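Local coordinates for MlnE (Bacillus amyloliquefaciens subsp. plantarum, PDB 5D2E), which supplies the N-terminal B-type ketoreductase part of a macrolactin polyketide synthase, binding NADP and probably reducing beta-keto groups of the growing chain, at residues Glu94-Arg97 with Phe101-Asn104. Sequence-based numbering, arbitrary orientation.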
ATOM      1  N   GLU A  94      20.069  14.394 -21.861  1.00 30.37           N
ATOM      2  CA  GLU A  94      21.198  15.253 -22.260  1.00 33.96           C
ATOM      3  C   GLU A  94      22.215  15.328 -21.145  1.00 27.85           C
ATOM      4  O   GLU A  94      21.857  15.597 -20.023  1.00 28.01           O
ATOM      5  CB  GLU A  94      20.747  16.699 -22.591  1.00 33.09           C
ATOM      6  CG  GLU A  94      21.881  17.507 -23.214  1.00 38.26           C
ATOM      7  CD  GLU A  94      21.461  18.911 -23.654  1.00 45.11           C
ATOM      8  OE1 GLU A  94      20.252  19.165 -23.745  1.00 41.83           O
ATOM      9  OE2 GLU A  94      22.335  19.779 -23.837  1.00 46.16           O
ATOM     10  N   ASP A  95      23.475  15.108 -21.474  1.00 28.09           N
ATOM     11  CA  ASP A  95      24.561  15.432 -20.579  1.00 29.05           C
ATOM     12  C   ASP A  95      24.739  16.971 -20.662  1.00 33.87           C
ATOM     13  O   ASP A  95      25.200  17.489 -21.683  1.00 32.50           O
ATOM     14  CB  ASP A  95      25.815  14.697 -21.019  1.00 29.45           C
ATOM     15  CG  ASP A  95      27.000  14.984 -20.202  1.00 29.40           C
ATOM     16  OD1 ASP A  95      27.004  15.947 -19.436  1.00 31.45           O
ATOM     17  OD2 ASP A  95      27.978  14.153 -20.254  1.00 33.30           O
ATOM     18  N   CYS A  96      24.362  17.685 -19.612  1.00 30.03           N
ATOM     19  CA  CYS A  96      24.482  19.135 -19.603  1.00 31.33           C
ATOM     20  C   CYS A  96      25.793  19.651 -18.990  1.00 28.22           C
ATOM     21  O   CYS A  96      25.884  20.819 -18.589  1.00 30.15           O
ATOM     22  CB  CYS A  96      23.243  19.735 -18.885  1.00 32.87           C
ATOM     23  SG  CYS A  96      21.736  19.304 -19.715  1.00 36.14           S
ATOM     24  N   ARG A  97      26.794  18.763 -18.918  1.00 29.08           N
ATOM     25  CA  ARG A  97      28.165  19.001 -18.446  1.00 28.97           C
ATOM     26  C   ARG A  97      28.323  19.093 -16.983  1.00 30.13           C
ATOM     27  O   ARG A  97      27.463  19.614 -16.273  1.00 32.24           O
ATOM     28  CB  ARG A  97      28.815  20.274 -19.081  1.00 29.67           C
ATOM     29  CG  ARG A  97      28.580  20.427 -20.586  1.00 29.52           C
ATOM     30  CD  ARG A  97      29.337  21.664 -21.056  1.00 33.95           C
ATOM     31  NE  ARG A  97      28.861  22.126 -22.343  1.00 33.18           N
ATOM     32  CZ  ARG A  97      29.309  23.248 -22.919  1.00 34.28           C
ATOM     33  NH1 ARG A  97      30.235  23.992 -22.321  1.00 34.31           N
ATOM     34  NH2 ARG A  97      28.809  23.601 -24.078  1.00 34.11           N
ATOM     35  N   PHE A 101      22.534  16.653 -15.715  1.00 26.29           N
ATOM     36  CA  PHE A 101      21.829  15.980 -16.777  1.00 25.60           C
ATOM     37  C   PHE A 101      20.365  16.351 -16.788  1.00 27.07           C
ATOM     38  O   PHE A 101      19.791  16.769 -15.772  1.00 28.73           O
ATOM     39  CB  PHE A 101      21.889  14.466 -16.596  1.00 26.22           C
ATOM     40  CG  PHE A 101      23.237  13.876 -16.710  1.00 27.85           C
ATOM     41  CD1 PHE A 101      24.088  13.875 -15.619  1.00 26.78           C
ATOM     42  CD2 PHE A 101      23.628  13.247 -17.887  1.00 26.47           C
ATOM     43  CE1 PHE A 101      25.316  13.339 -15.691  1.00 28.64           C
ATOM     44  CE2 PHE A 101      24.900  12.706 -17.971  1.00 28.25           C
ATOM     45  CZ  PHE A 101      25.755  12.769 -16.878  1.00 28.64           C
ATOM     46  N   THR A 102      19.732  16.177 -17.944  1.00 26.64           N
ATOM     47  CA  THR A 102      18.273  16.167 -18.071  1.00 27.01           C
ATOM     48  C   THR A 102      17.833  14.834 -18.647  1.00 30.31           C
ATOM     49  O   THR A 102      18.621  14.129 -19.310  1.00 29.90           O
ATOM     50  CB  THR A 102      17.692  17.272 -18.979  1.00 34.21           C
ATOM     51  OG1 THR A 102      18.143  17.062 -20.314  1.00 35.43           O
ATOM     52  CG2 THR A 102      18.116  18.661 -18.506  1.00 34.64           C
ATOM     53  N   MET A 103      16.586  14.455 -18.360  1.00 28.72           N
ATOM     54  CA  MET A 103      16.048  13.199 -18.893  1.00 30.78           C
ATOM     55  C   MET A 103      14.560  13.179 -18.699  1.00 26.53           C
ATOM     56  O   MET A 103      14.034  13.964 -17.949  1.00 27.61           O
ATOM     57  CB  MET A 103      16.633  11.966 -18.191  1.00 30.28           C
ATOM     58  CG  MET A 103      16.332  11.848 -16.710  1.00 29.96           C
ATOM     59  SD  MET A 103      17.186  10.431 -15.890  1.00 33.28           S
ATOM     60  CE  MET A 103      16.212   9.095 -16.618  1.00 38.76           C
ATOM     61  N   ASN A 104      13.934  12.231 -19.354  1.00 28.80           N
ATOM     62  CA  ASN A 104      12.495  11.931 -19.179  1.00 30.34           C
ATOM     63  C   ASN A 104      12.418  10.770 -18.193  1.00 29.12           C
ATOM     64  O   ASN A 104      12.869   9.657 -18.487  1.00 30.84           O
ATOM     65  CB  ASN A 104      11.887  11.598 -20.538  1.00 34.34           C
ATOM     66  CG  ASN A 104      10.372  11.370 -20.484  1.00 40.82           C
ATOM     67  OD1 ASN A 104       9.642  11.647 -21.461  1.00 42.81           O
ATOM     68  ND2 ASN A 104       9.913  10.787 -19.390  1.00 34.80           N
TER
HETATM   69  O   HOH W   1      18.001  18.868 -22.085  1.00 37.13           O
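Glu94 and Thr102 form the antiparallel, hydrogen-bonded pair of a short beta hairpin. Glu94 N donates to Thr102 O at 2.9 Å, and the return bond runs from Thr102 N to Glu94 O at 3.0 Å. Glu94 O also receives a CA-H...O contact from Phe101 CA. Asp95 and Phe101 make the neighbouring, non-hydrogen-bonded pair, and beyond it the ladder gives way to a classic beta bulge at Cys96 and Arg97. An Asx turn fixes the bend: Asp95 OD1 accepts from Arg97 N at 2.9 Å.

On the face of the hairpin that carries Asp95 and Phe101, the phenyl ring leans over the opposing strand, its CD2 3.6 Å from Asp95 CA. The carboxylate of Asp95 slants across the CE2 corner of the ring, the two planes 31° apart, with Asp95 CB and Phe101 CE2 separated by 3.8 Å and OD1 over one ring face. Asp95 CG stands anti to its own N (chi1 178°), a position from which OD1 can serve the turn while OD2 makes a weak hydrogen bond with Gln121.

Polar groups dominate the other face. A water donates to Glu94 OE1 (2.8 Å); it also lies very close to Thr102 OG1, so a water bridge between the two side chains is doubtful. OE1 has a salt bridge with Arg92, and OG1 a hydrogen bond with Arg92 O. The Thr102 methyl CG2 meets Cys96 SG at 3.9 Å.

The hairpin lies at the surface of the domain without the cofactor, which is consistent with the structural half of a ketoreductase. Strand 100-103 continues the sheet through parallel pairing with strand 84-89, strand 94-95 lies along its other side, and Phe101 is buried against Ile85, Val87 and Val117 of helix 108-120.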